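Local coordinates for protein nicotinate-nucleotide--dimethylbenzimidazole phosphoribosyltransferase (Thermus thermophilus HB8, PDB 1WX1) that probably catalyses the transfer of phosphoribose from nicotinate mononucleotide to 5,6-dimethylbenzimidazole, yielding alpha-ribazole 5'-phosphate for the lower ligand of cobalamin, at residues R32-L36 with R269-F273; D55-E61 with G121-Q127; G128-P133 with A222-L228. One frame throughout, in Å; residues are numbered along the deposited sequence.

Contact 1. Residues R32-L36 with R269-F273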
ATOM      1  N   ARG A  32      11.320  12.138   5.823  1.00 19.50           N
ATOM      2  CA  ARG A  32      12.109  11.348   6.757  1.00 19.84           C
ATOM      3  C   ARG A  32      13.210  10.607   6.006  1.00 18.19           C
ATOM      4  O   ARG A  32      14.351  10.551   6.461  1.00 19.80           O
ATOM      5  CB  ARG A  32      11.215  10.360   7.513  1.00 19.06           C
ATOM      6  CG  ARG A  32      10.191  11.022   8.424  1.00 25.51           C
ATOM      7  CD  ARG A  32       9.428   9.980   9.244  1.00 24.86           C
ATOM      8  NE  ARG A  32      10.337   9.206  10.082  1.00 23.38           N
ATOM      9  CZ  ARG A  32      10.088   7.977  10.524  1.00 25.26           C
ATOM     10  NH1 ARG A  32       8.947   7.369  10.210  1.00 21.94           N
ATOM     11  NH2 ARG A  32      10.988   7.352  11.274  1.00 23.38           N
ATOM     12  N   LEU A  33      12.868  10.047   4.850  1.00 17.93           N
ATOM     13  CA  LEU A  33      13.847   9.328   4.041  1.00 18.29           C
ATOM     14  C   LEU A  33      14.985  10.261   3.629  1.00 19.75           C
ATOM     15  O   LEU A  33      16.162   9.888   3.687  1.00 19.55           O
ATOM     16  CB  LEU A  33      13.169   8.736   2.802  1.00 16.73           C
ATOM     17  CG  LEU A  33      12.179   7.607   3.118  1.00 16.01           C
ATOM     18  CD1 LEU A  33      11.430   7.188   1.859  1.00 15.96           C
ATOM     19  CD2 LEU A  33      12.952   6.422   3.718  1.00 17.65           C
ATOM     20  N   ALA A  34      14.638  11.475   3.213  1.00 20.61           N
ATOM     21  CA  ALA A  34      15.649  12.447   2.811  1.00 20.53           C
ATOM     22  C   ALA A  34      16.590  12.749   3.970  1.00 20.42           C
ATOM     23  O   ALA A  34      17.808  12.778   3.799  1.00 22.69           O
ATOM     24  CB  ALA A  34      14.979  13.739   2.333  1.00 20.23           C
ATOM     25  N   ALA A  35      16.022  12.972   5.151  1.00 20.99           N
ATOM     26  CA  ALA A  35      16.816  13.278   6.334  1.00 22.33           C
ATOM     27  C   ALA A  35      17.718  12.107   6.725  1.00 24.03           C
ATOM     28  O   ALA A  35      18.860  12.311   7.134  1.00 24.03           O
ATOM     29  CB  ALA A  35      15.901  13.648   7.496  1.00 22.26           C
ATOM     30  N   LEU A  36      17.206  10.885   6.593  1.00 24.59           N
ATOM     31  CA  LEU A  36      17.982   9.694   6.925  1.00 25.42           C
ATOM     32  C   LEU A  36      19.167   9.504   5.992  1.00 25.19           C
ATOM     33  O   LEU A  36      20.260   9.166   6.434  1.00 26.34           O
ATOM     34  CB  LEU A  36      17.107   8.440   6.865  1.00 27.56           C
ATOM     35  CG  LEU A  36      16.125   8.211   8.010  1.00 31.59           C
ATOM     36  CD1 LEU A  36      15.397   6.887   7.788  1.00 32.87           C
ATOM     37  CD2 LEU A  36      16.878   8.188   9.336  1.00 32.67           C
ATOM     38  N   ARG A 269      14.450   5.002  16.873  1.00 21.29           N
ATOM     39  CA  ARG A 269      13.072   5.294  16.523  1.00 21.66           C
ATOM     40  C   ARG A 269      12.947   6.171  15.278  1.00 20.81           C
ATOM     41  O   ARG A 269      12.001   6.025  14.513  1.00 17.61           O
ATOM     42  CB  ARG A 269      12.380   5.981  17.691  1.00 27.32           C
ATOM     43  CG  ARG A 269      10.885   6.190  17.500  1.00 33.40           C
ATOM     44  CD  ARG A 269      10.358   7.044  18.647  1.00 39.69           C
ATOM     45  NE  ARG A 269      10.373   8.467  18.322  1.00 45.55           N
ATOM     46  CZ  ARG A 269       9.733   8.993  17.275  1.00 48.74           C
ATOM     47  NH1 ARG A 269       9.029   8.213  16.451  1.00 50.51           N
ATOM     48  NH2 ARG A 269       9.808  10.295  17.035  1.00 49.76           N
ATOM     49  N   ASP A 270      13.899   7.081  15.076  1.00 21.02           N
ATOM     50  CA  ASP A 270      13.877   7.984  13.918  1.00 22.19           C
ATOM     51  C   ASP A 270      14.088   7.272  12.584  1.00 21.17           C
ATOM     52  O   ASP A 270      13.808   7.835  11.527  1.00 20.17           O
ATOM     53  CB  ASP A 270      14.943   9.075  14.071  1.00 26.26           C
ATOM     54  CG  ASP A 270      14.727   9.922  15.300  1.00 30.63           C
ATOM     55  OD1 ASP A 270      13.572  10.336  15.535  1.00 34.09           O
ATOM     56  OD2 ASP A 270      15.712  10.170  16.026  1.00 36.13           O
ATOM     57  N   HIS A 271      14.570   6.036  12.636  1.00 19.01           N
ATOM     58  CA  HIS A 271      14.812   5.261  11.420  1.00 20.78           C
ATOM     59  C   HIS A 271      13.689   4.280  11.105  1.00 20.45           C
ATOM     60  O   HIS A 271      13.716   3.617  10.064  1.00 18.38           O
ATOM     61  CB  HIS A 271      16.114   4.467  11.546  1.00 22.80           C
ATOM     62  CG  HIS A 271      17.349   5.297  11.407  1.00 26.21           C
ATOM     63  ND1 HIS A 271      18.280   5.083  10.411  1.00 27.79           N
ATOM     64  CD2 HIS A 271      17.821   6.332  12.144  1.00 26.86           C
ATOM     65  CE1 HIS A 271      19.269   5.947  10.542  1.00 29.85           C
ATOM     66  NE2 HIS A 271      19.015   6.717  11.588  1.00 28.34           N
ATOM     67  N   LEU A 272      12.711   4.186  12.003  1.00 18.71           N
ATOM     68  CA  LEU A 272      11.598   3.254  11.838  1.00 17.82           C
ATOM     69  C   LEU A 272      10.398   3.760  11.049  1.00 18.98           C
ATOM     70  O   LEU A 272       9.974   4.909  11.188  1.00 17.40           O
ATOM     71  CB  LEU A 272      11.086   2.783  13.206  1.00 17.93           C
ATOM     72  CG  LEU A 272      12.006   1.988  14.134  1.00 20.54           C
ATOM     73  CD1 LEU A 272      11.247   1.637  15.419  1.00 17.55           C
ATOM     74  CD2 LEU A 272      12.484   0.728  13.428  1.00 20.34           C
ATOM     75  N   PHE A 273       9.851   2.866  10.231  1.00 16.42           N
ATOM     76  CA  PHE A 273       8.668   3.133   9.431  1.00 17.20           C
ATOM     77  C   PHE A 273       7.722   1.966   9.688  1.00 17.65           C
ATOM     78  O   PHE A 273       8.115   0.800   9.550  1.00 17.83           O
ATOM     79  CB  PHE A 273       9.032   3.195   7.946  1.00 16.04           C
ATOM     80  CG  PHE A 273       9.863   4.394   7.583  1.00 18.59           C
ATOM     81  CD1 PHE A 273       9.254   5.575   7.162  1.00 17.79           C
ATOM     82  CD2 PHE A 273      11.247   4.359   7.715  1.00 16.88           C
ATOM     83  CE1 PHE A 273      10.019   6.709   6.873  1.00 19.10           C
ATOM     84  CE2 PHE A 273      12.022   5.485   7.433  1.00 18.28           C
ATOM     85  CZ  PHE A 273      11.404   6.664   7.012  1.00 19.33           C
TER

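Contact 2. Residues D55-E61 with G121-Q127. With NA (sodium ion), chain C.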
ATOM      1  N   ASP A  55      11.679 -21.459  18.364  1.00 16.50           N
ATOM      2  CA  ASP A  55      10.519 -22.037  19.014  1.00 16.35           C
ATOM      3  C   ASP A  55      10.345 -21.524  20.430  1.00 16.45           C
ATOM      4  O   ASP A  55      11.266 -20.944  21.007  1.00 16.83           O
ATOM      5  CB  ASP A  55      10.594 -23.559  18.963  1.00 15.59           C
ATOM      6  CG  ASP A  55      10.094 -24.099  17.638  1.00 17.52           C
ATOM      7  OD1 ASP A  55      10.857 -24.788  16.926  1.00 16.87           O
ATOM      8  OD2 ASP A  55       8.924 -23.811  17.304  1.00 16.32           O
ATOM      9  N   HIS A  56       9.152 -21.736  20.976  1.00 16.12           N
ATOM     10  CA  HIS A  56       8.800 -21.245  22.303  1.00 17.08           C
ATOM     11  C   HIS A  56       8.261 -22.327  23.237  1.00 16.81           C
ATOM     12  O   HIS A  56       7.350 -23.070  22.875  1.00 16.23           O
ATOM     13  CB  HIS A  56       7.745 -20.146  22.149  1.00 14.66           C
ATOM     14  CG  HIS A  56       8.195 -18.993  21.312  1.00 17.51           C
ATOM     15  ND1 HIS A  56       8.597 -17.789  21.853  1.00 18.70           N
ATOM     16  CD2 HIS A  56       8.344 -18.864  19.970  1.00 17.97           C
ATOM     17  CE1 HIS A  56       8.973 -16.973  20.887  1.00 20.19           C
ATOM     18  NE2 HIS A  56       8.828 -17.604  19.732  1.00 18.94           N
ATOM     19  N   GLY A  57       8.818 -22.401  24.443  1.00 16.02           N
ATOM     20  CA  GLY A  57       8.357 -23.387  25.402  1.00 17.18           C
ATOM     21  C   GLY A  57       6.944 -23.095  25.878  1.00 17.85           C
ATOM     22  O   GLY A  57       6.250 -23.989  26.363  1.00 19.19           O
ATOM     23  N   VAL A  58       6.506 -21.847  25.728  1.00 15.39           N
ATOM     24  CA  VAL A  58       5.169 -21.457  26.172  1.00 15.35           C
ATOM     25  C   VAL A  58       4.044 -22.155  25.399  1.00 15.63           C
ATOM     26  O   VAL A  58       2.879 -22.073  25.787  1.00 16.36           O
ATOM     27  CB  VAL A  58       4.988 -19.908  26.120  1.00 16.14           C
ATOM     28  CG1 VAL A  58       4.779 -19.439  24.696  1.00 16.40           C
ATOM     29  CG2 VAL A  58       3.828 -19.483  27.026  1.00 17.89           C
ATOM     30  N   VAL A  59       4.382 -22.855  24.317  1.00 15.63           N
ATOM     31  CA  VAL A  59       3.355 -23.563  23.563  1.00 17.37           C
ATOM     32  C   VAL A  59       2.714 -24.615  24.461  1.00 17.28           C
ATOM     33  O   VAL A  59       1.610 -25.079  24.196  1.00 17.78           O
ATOM     34  CB  VAL A  59       3.921 -24.282  22.314  1.00 19.38           C
ATOM     35  CG1 VAL A  59       4.424 -23.256  21.303  1.00 20.97           C
ATOM     36  CG2 VAL A  59       5.034 -25.239  22.724  1.00 24.52           C
ATOM     37  N   ALA A  60       3.414 -24.986  25.528  1.00 17.34           N
ATOM     38  CA  ALA A  60       2.902 -25.986  26.456  1.00 18.72           C
ATOM     39  C   ALA A  60       1.685 -25.465  27.223  1.00 20.18           C
ATOM     40  O   ALA A  60       0.961 -26.241  27.850  1.00 19.74           O
ATOM     41  CB  ALA A  60       4.000 -26.408  27.428  1.00 16.74           C
ATOM     42  N   GLU A  61       1.466 -24.153  27.169  1.00 18.81           N
ATOM     43  CA  GLU A  61       0.335 -23.530  27.853  1.00 19.49           C
ATOM     44  C   GLU A  61      -0.922 -23.504  26.981  1.00 19.57           C
ATOM     45  O   GLU A  61      -1.939 -22.913  27.359  1.00 18.31           O
ATOM     46  CB  GLU A  61       0.685 -22.097  28.264  1.00 20.64           C
ATOM     47  CG  GLU A  61       1.835 -21.972  29.259  1.00 22.36           C
ATOM     48  CD  GLU A  61       1.568 -22.700  30.565  1.00 25.71           C
ATOM     49  OE1 GLU A  61       0.433 -22.610  31.071  1.00 30.67           O
ATOM     50  OE2 GLU A  61       2.493 -23.350  31.092  1.00 25.66           O
ATOM     51  N   GLY A 121      14.712 -23.846  21.054  1.00 21.04           N
ATOM     52  CA  GLY A 121      13.542 -23.184  21.595  1.00 20.86           C
ATOM     53  C   GLY A 121      13.779 -22.704  23.017  1.00 20.01           C
ATOM     54  O   GLY A 121      14.702 -23.152  23.695  1.00 20.71           O
ATOM     55  N   THR A 122      12.941 -21.784  23.473  1.00 17.84           N
ATOM     56  CA  THR A 122      13.061 -21.244  24.822  1.00 18.81           C
ATOM     57  C   THR A 122      12.353 -22.144  25.828  1.00 17.68           C
ATOM     58  O   THR A 122      11.613 -23.058  25.454  1.00 17.22           O
ATOM     59  CB  THR A 122      12.382 -19.882  24.931  1.00 17.82           C
ATOM     60  OG1 THR A 122      11.039 -20.005  24.448  1.00 15.37           O
ATOM     61  CG2 THR A 122      13.126 -18.825  24.120  1.00 18.26           C
ATOM     62  N   ALA A 123      12.589 -21.875  27.108  1.00 17.32           N
ATOM     63  CA  ALA A 123      11.919 -22.608  28.175  1.00 17.26           C
ATOM     64  C   ALA A 123      10.529 -21.958  28.223  1.00 18.32           C
ATOM     65  O   ALA A 123      10.310 -20.935  27.575  1.00 16.96           O
ATOM     66  CB  ALA A 123      12.654 -22.400  29.505  1.00 16.03           C
ATOM     67  N   ASN A 124       9.603 -22.546  28.977  1.00 17.29           N
ATOM     68  CA  ASN A 124       8.241 -22.020  29.100  1.00 18.62           C
ATOM     69  C   ASN A 124       8.260 -20.711  29.892  1.00 19.22           C
ATOM     70  O   ASN A 124       8.477 -20.719  31.101  1.00 18.02           O
ATOM     71  CB  ASN A 124       7.358 -23.042  29.827  1.00 18.40           C
ATOM     72  CG  ASN A 124       5.889 -22.669  29.809  1.00 18.53           C
ATOM     73  OD1 ASN A 124       5.525 -21.514  29.587  1.00 16.33           O
ATOM     74  ND2 ASN A 124       5.031 -23.652  30.059  1.00 18.80           N
ATOM     75  N   LEU A 125       8.013 -19.594  29.214  1.00 18.76           N
ATOM     76  CA  LEU A 125       8.044 -18.282  29.862  1.00 19.14           C
ATOM     77  C   LEU A 125       7.004 -18.091  30.967  1.00 18.01           C
ATOM     78  O   LEU A 125       7.127 -17.185  31.793  1.00 17.63           O
ATOM     79  CB  LEU A 125       7.885 -17.174  28.804  1.00 18.49           C
ATOM     80  CG  LEU A 125       6.534 -17.039  28.096  1.00 17.46           C
ATOM     81  CD1 LEU A 125       5.609 -16.153  28.925  1.00 15.76           C
ATOM     82  CD2 LEU A 125       6.738 -16.413  26.717  1.00 14.66           C
ATOM     83  N   ALA A 126       5.973 -18.932  30.981  1.00 18.72           N
ATOM     84  CA  ALA A 126       4.941 -18.826  32.004  1.00 18.38           C
ATOM     85  C   ALA A 126       5.365 -19.491  33.308  1.00 19.21           C
ATOM     86  O   ALA A 126       4.757 -19.257  34.359  1.00 19.54           O
ATOM     87  CB  ALA A 126       3.637 -19.457  31.507  1.00 18.61           C
ATOM     88  N   GLN A 127       6.412 -20.308  33.244  1.00 17.79           N
ATOM     89  CA  GLN A 127       6.874 -21.043  34.421  1.00 18.95           C
ATOM     90  C   GLN A 127       8.268 -20.662  34.904  1.00 19.17           C
ATOM     91  O   GLN A 127       8.686 -21.077  35.984  1.00 18.95           O
ATOM     92  CB  GLN A 127       6.841 -22.546  34.128  1.00 18.31           C
ATOM     93  CG  GLN A 127       5.497 -23.038  33.598  1.00 19.76           C
ATOM     94  CD  GLN A 127       4.373 -22.892  34.609  1.00 21.60           C
ATOM     95  OE1 GLN A 127       4.614 -22.725  35.806  1.00 20.74           O
ATOM     96  NE2 GLN A 127       3.142 -22.943  34.132  1.00 21.59           N
TER
HETATM   97 NA    NA C1001       9.259 -23.195  37.118  1.00 26.01          NA
HETATM   98  O   HOH W   1       9.516 -17.713  24.447  1.00 17.25           O
HETATM   99  O   HOH W   2       8.327 -19.648  26.302  1.00 14.79           O
HETATM  100  O   HOH W   3       8.469 -21.738  39.318  1.00 32.89           O
HETATM  101  O   HOH W   4      11.564 -21.840  37.527  1.00 32.95           O
HETATM  102  O   HOH W   5      10.153 -24.147  34.798  1.00 28.91           O

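Contact 3. Residues G128-P133 with A222-L228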
ATOM      1  N   GLY A 128       8.992 -19.886  34.105  1.00 17.87           N
ATOM      2  CA  GLY A 128      10.334 -19.486  34.494  1.00 18.11           C
ATOM      3  C   GLY A 128      10.986 -18.685  33.384  1.00 18.10           C
ATOM      4  O   GLY A 128      10.358 -18.455  32.353  1.00 16.86           O
ATOM      5  N   PRO A 129      12.242 -18.245  33.560  1.00 19.50           N
ATOM      6  CA  PRO A 129      12.921 -17.466  32.518  1.00 19.06           C
ATOM      7  C   PRO A 129      12.964 -18.208  31.188  1.00 18.98           C
ATOM      8  O   PRO A 129      13.282 -19.399  31.135  1.00 17.13           O
ATOM      9  CB  PRO A 129      14.313 -17.237  33.106  1.00 20.35           C
ATOM     10  CG  PRO A 129      14.500 -18.420  34.013  1.00 23.71           C
ATOM     11  CD  PRO A 129      13.155 -18.543  34.675  1.00 20.38           C
ATOM     12  N   ALA A 130      12.644 -17.497  30.115  1.00 17.72           N
ATOM     13  CA  ALA A 130      12.625 -18.094  28.788  1.00 17.92           C
ATOM     14  C   ALA A 130      14.010 -18.536  28.334  1.00 17.42           C
ATOM     15  O   ALA A 130      14.152 -19.561  27.667  1.00 18.04           O
ATOM     16  CB  ALA A 130      12.033 -17.107  27.788  1.00 17.87           C
ATOM     17  N   MET A 131      15.027 -17.763  28.699  1.00 16.43           N
ATOM     18  CA  MET A 131      16.405 -18.069  28.320  1.00 17.37           C
ATOM     19  C   MET A 131      17.328 -17.334  29.285  1.00 16.93           C
ATOM     20  O   MET A 131      16.864 -16.537  30.092  1.00 18.07           O
ATOM     21  CB  MET A 131      16.673 -17.571  26.895  1.00 19.16           C
ATOM     22  CG  MET A 131      16.717 -16.045  26.792  1.00 19.21           C
ATOM     23  SD  MET A 131      16.478 -15.378  25.124  1.00 20.05           S
ATOM     24  CE  MET A 131      14.705 -15.242  25.084  1.00 18.80           C
ATOM     25  N   THR A 132      18.628 -17.591  29.196  1.00 16.52           N
ATOM     26  CA  THR A 132      19.582 -16.902  30.061  1.00 18.10           C
ATOM     27  C   THR A 132      20.031 -15.618  29.358  1.00 18.13           C
ATOM     28  O   THR A 132      19.885 -15.483  28.141  1.00 15.62           O
ATOM     29  CB  THR A 132      20.847 -17.742  30.326  1.00 18.54           C
ATOM     30  OG1 THR A 132      21.538 -17.960  29.089  1.00 18.78           O
ATOM     31  CG2 THR A 132      20.487 -19.079  30.958  1.00 20.65           C
ATOM     32  N   PRO A 133      20.567 -14.652  30.120  1.00 18.67           N
ATOM     33  CA  PRO A 133      21.023 -13.402  29.505  1.00 18.68           C
ATOM     34  C   PRO A 133      22.094 -13.675  28.446  1.00 18.12           C
ATOM     35  O   PRO A 133      22.167 -12.989  27.430  1.00 19.22           O
ATOM     36  CB  PRO A 133      21.561 -12.615  30.698  1.00 21.03           C
ATOM     37  CG  PRO A 133      20.643 -13.053  31.810  1.00 20.18           C
ATOM     38  CD  PRO A 133      20.584 -14.554  31.591  1.00 19.40           C
ATOM     39  N   ALA A 222      14.243  -9.133  28.411  1.00 18.23           N
ATOM     40  CA  ALA A 222      13.904  -9.953  27.248  1.00 18.35           C
ATOM     41  C   ALA A 222      14.221 -11.428  27.487  1.00 18.19           C
ATOM     42  O   ALA A 222      13.456 -12.312  27.099  1.00 18.03           O
ATOM     43  CB  ALA A 222      14.658  -9.452  26.024  1.00 18.14           C
ATOM     44  N   ALA A 223      15.359 -11.690  28.116  1.00 17.34           N
ATOM     45  CA  ALA A 223      15.770 -13.055  28.403  1.00 18.02           C
ATOM     46  C   ALA A 223      14.747 -13.722  29.314  1.00 17.97           C
ATOM     47  O   ALA A 223      14.392 -14.885  29.138  1.00 18.01           O
ATOM     48  CB  ALA A 223      17.148 -13.055  29.073  1.00 18.46           C
ATOM     49  N   GLU A 224      14.268 -12.966  30.289  1.00 19.16           N
ATOM     50  CA  GLU A 224      13.304 -13.482  31.246  1.00 21.24           C
ATOM     51  C   GLU A 224      11.925 -13.793  30.673  1.00 20.65           C
ATOM     52  O   GLU A 224      11.340 -14.828  30.988  1.00 20.08           O
ATOM     53  CB  GLU A 224      13.143 -12.487  32.400  1.00 22.57           C
ATOM     54  CG  GLU A 224      12.262 -12.987  33.524  1.00 26.75           C
ATOM     55  CD  GLU A 224      12.984 -13.952  34.438  1.00 27.21           C
ATOM     56  OE1 GLU A 224      12.327 -14.867  34.974  1.00 29.18           O
ATOM     57  OE2 GLU A 224      14.206 -13.786  34.628  1.00 31.08           O
ATOM     58  N   VAL A 225      11.410 -12.922  29.814  1.00 19.67           N
ATOM     59  CA  VAL A 225      10.056 -13.115  29.313  1.00 19.60           C
ATOM     60  C   VAL A 225       9.834 -13.190  27.812  1.00 19.41           C
ATOM     61  O   VAL A 225       8.705 -13.397  27.383  1.00 19.05           O
ATOM     62  CB  VAL A 225       9.137 -11.981  29.823  1.00 19.76           C
ATOM     63  CG1 VAL A 225       9.413 -11.698  31.297  1.00 20.97           C
ATOM     64  CG2 VAL A 225       9.364 -10.719  28.988  1.00 20.10           C
ATOM     65  N   GLY A 226      10.884 -13.014  27.016  1.00 20.42           N
ATOM     66  CA  GLY A 226      10.706 -13.015  25.573  1.00 19.82           C
ATOM     67  C   GLY A 226      10.998 -14.289  24.811  1.00 20.09           C
ATOM     68  O   GLY A 226      10.841 -15.396  25.331  1.00 20.04           O
ATOM     69  N   GLY A 227      11.401 -14.107  23.555  1.00 18.62           N
ATOM     70  CA  GLY A 227      11.729 -15.217  22.678  1.00 18.42           C
ATOM     71  C   GLY A 227      13.056 -14.943  21.990  1.00 18.13           C
ATOM     72  O   GLY A 227      13.472 -13.788  21.850  1.00 15.53           O
ATOM     73  N   LEU A 228      13.726 -16.001  21.555  1.00 17.30           N
ATOM     74  CA  LEU A 228      15.018 -15.860  20.893  1.00 15.33           C
ATOM     75  C   LEU A 228      14.972 -15.047  19.605  1.00 15.20           C
ATOM     76  O   LEU A 228      15.843 -14.211  19.371  1.00 14.46           O
ATOM     77  CB  LEU A 228      15.602 -17.246  20.605  1.00 13.29           C
ATOM     78  CG  LEU A 228      16.003 -18.015  21.868  1.00 13.71           C
ATOM     79  CD1 LEU A 228      15.966 -19.508  21.596  1.00 13.92           C
ATOM     80  CD2 LEU A 228      17.399 -17.569  22.321  1.00 13.12           C
TER

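Contact 1. Residues R32-L36 with R269-F273
At one border of the six-stranded parallel sheet, the outermost strand 272-274 and the 3-10 turn leading into it pack against helix 24-37, with Arg32 of the helix reaching across to Leu272 and Phe273. The guanidinium grips Leu272 O end-on with two nitrogens, NH1 at 2.8 Å and NH2 at 2.6 Å, the acceptor lying close to the guanidinium plane. Arg32 NH2 also donates to Asp270 O at 2.9 Å, coming from above that carbonyl's plane. Arginine suits the place because a single flat group can serve two carbonyl oxygens at its edge while offering a face to an aromatic ring. That face lies on Phe273 as a stacked cation-pi pair, Arg32 CZ standing 4.1 Å from the ring centroid and the planes 22° apart. A bend at chi3 (60°) in an otherwise extended chain turns the guanidinium over the ring. The remaining contacts are apolar: Leu33 CD2 meets Phe273 CZ obliquely at 3.6 Å, whereas Leu36 CD1 comes in at the ring edge. Leucine suits position 36 because its two methyls serve different partners, CD1 the phenyl and CD2 the imidazole. His271, whose ND1 donates to Leu245 O, is held beside the neighbouring strand 247-249, and Leu36 CD2 sits over the centre of its imidazole, 3.3 Å from the centroid in a CH-pi contact.

Contact 2. Residues D55-E61 with G121-Q127
Two bonds join the loops at one end: Thr122 N donates to Asp55 O at 3.1 Å, backbone to backbone, and Gly57 N to the side-chain OG1 of Thr122 at 3.3 Å. The threonine hydroxyl reaches that amide because chi1 (53°) places OG1 between its own backbone N and carbonyl carbon. Glycine suits position 57, since a beta carbon would run into the backbone of Thr122 to Asn124. Waters extend the seam; one joins His56 ND1 to Thr122 OG1, while the other donates to Ala123 O and accepts from Leu125 N and, weakly, from Val58 N. The far imidazole nitrogen, His56 NE2, is bonded to Glu229. Both segments are loops beyond parallel strands, 55-61 after 47-54 and 121-127 after 113-115, and within the second Asn124 OD1 accepts from Ala126 N to form an Asx turn. This turn holds the Asn124 amide with its NH2 toward Glu61. Among side-chain polar contacts, Glu61 OE2 takes two bonds: Asn124 ND2 meets its anti lone pair at 2.8 Å, and Gln127 NE2 approaches from above the carboxylate plane at 3.1 Å, almost straight at 175°. An alanine at Glu61 removes the acceptor shared by both NH2 groups, and the Gln127 amide, otherwise held weakly by Arg207, would probably be the likelier to turn. Apolar packing completes the contact, with Val58 CG2 against Leu125 CG at 3.8 Å and Glu61 CG equally far from Ala126 CB. Past this methyl, Gln127 O binds the sodium ion at 2.5 Å, alongside three waters.

Contact 3. Residues G128-P133 with A222-L228
Met131 N donates to Ala223 O at 3.0 Å, and one residue back Ala130 N donates to Glu224 O at 3.1 Å, the latter from above the carbonyl plane. Two successive amides thus use carbonyls from the last turn of helix 218-225. Small residues allow this closeness: Ala130 CB fits 3.2 Å from Gly226 O, and the Ala223 methyl touches both Met131 CG and Pro133. Met131 makes the most extensive apolar contact. With chi1 at 70°, CG lies over Ala223, and a bend at chi3 (88°) carries CE on to Gly227 C, 3.5 Å away. Its flexible, unbranched chain can follow the turn where the helix ends at two glycines, while SD slides past Leu228 CD2 at 3.7 Å. At the other end the bent chain of Glu224 brings OE1 within 3.6 Å of Pro129 CB; the same oxygen forms a salt bridge with Arg211. Thr132 is the N-cap of helix 133-152, its side chain capping a backbone N of the first turn. The arrangement thus joins two helix ends: carbonyls at the C-terminal end of helix 218-225 accept from a loop that leads directly into the N-cap of helix 133-152.

How the contacts relate
Contacts 2 and 3 form one continuous region, their centres about 10 Å apart, because segment 121-127 runs directly into 128-133. The chain folds back there so that Ala123 N lies 2.8 Å from Ala130 O, probably a hydrogen bond, and Leu125 CD2 packs against Val225 O at 3.7 Å. Arg211 also serves both, bonding Leu125 O and Glu224. The sodium ion sits at this junction, on Gln127 O next to Gly128. Contact 1 lies on the opposite side of the chain's centre, its centre about 35 Å from that of contact 2 and 30 Å from that of contact 3. All three are away from Glu304, the predicted proton acceptor.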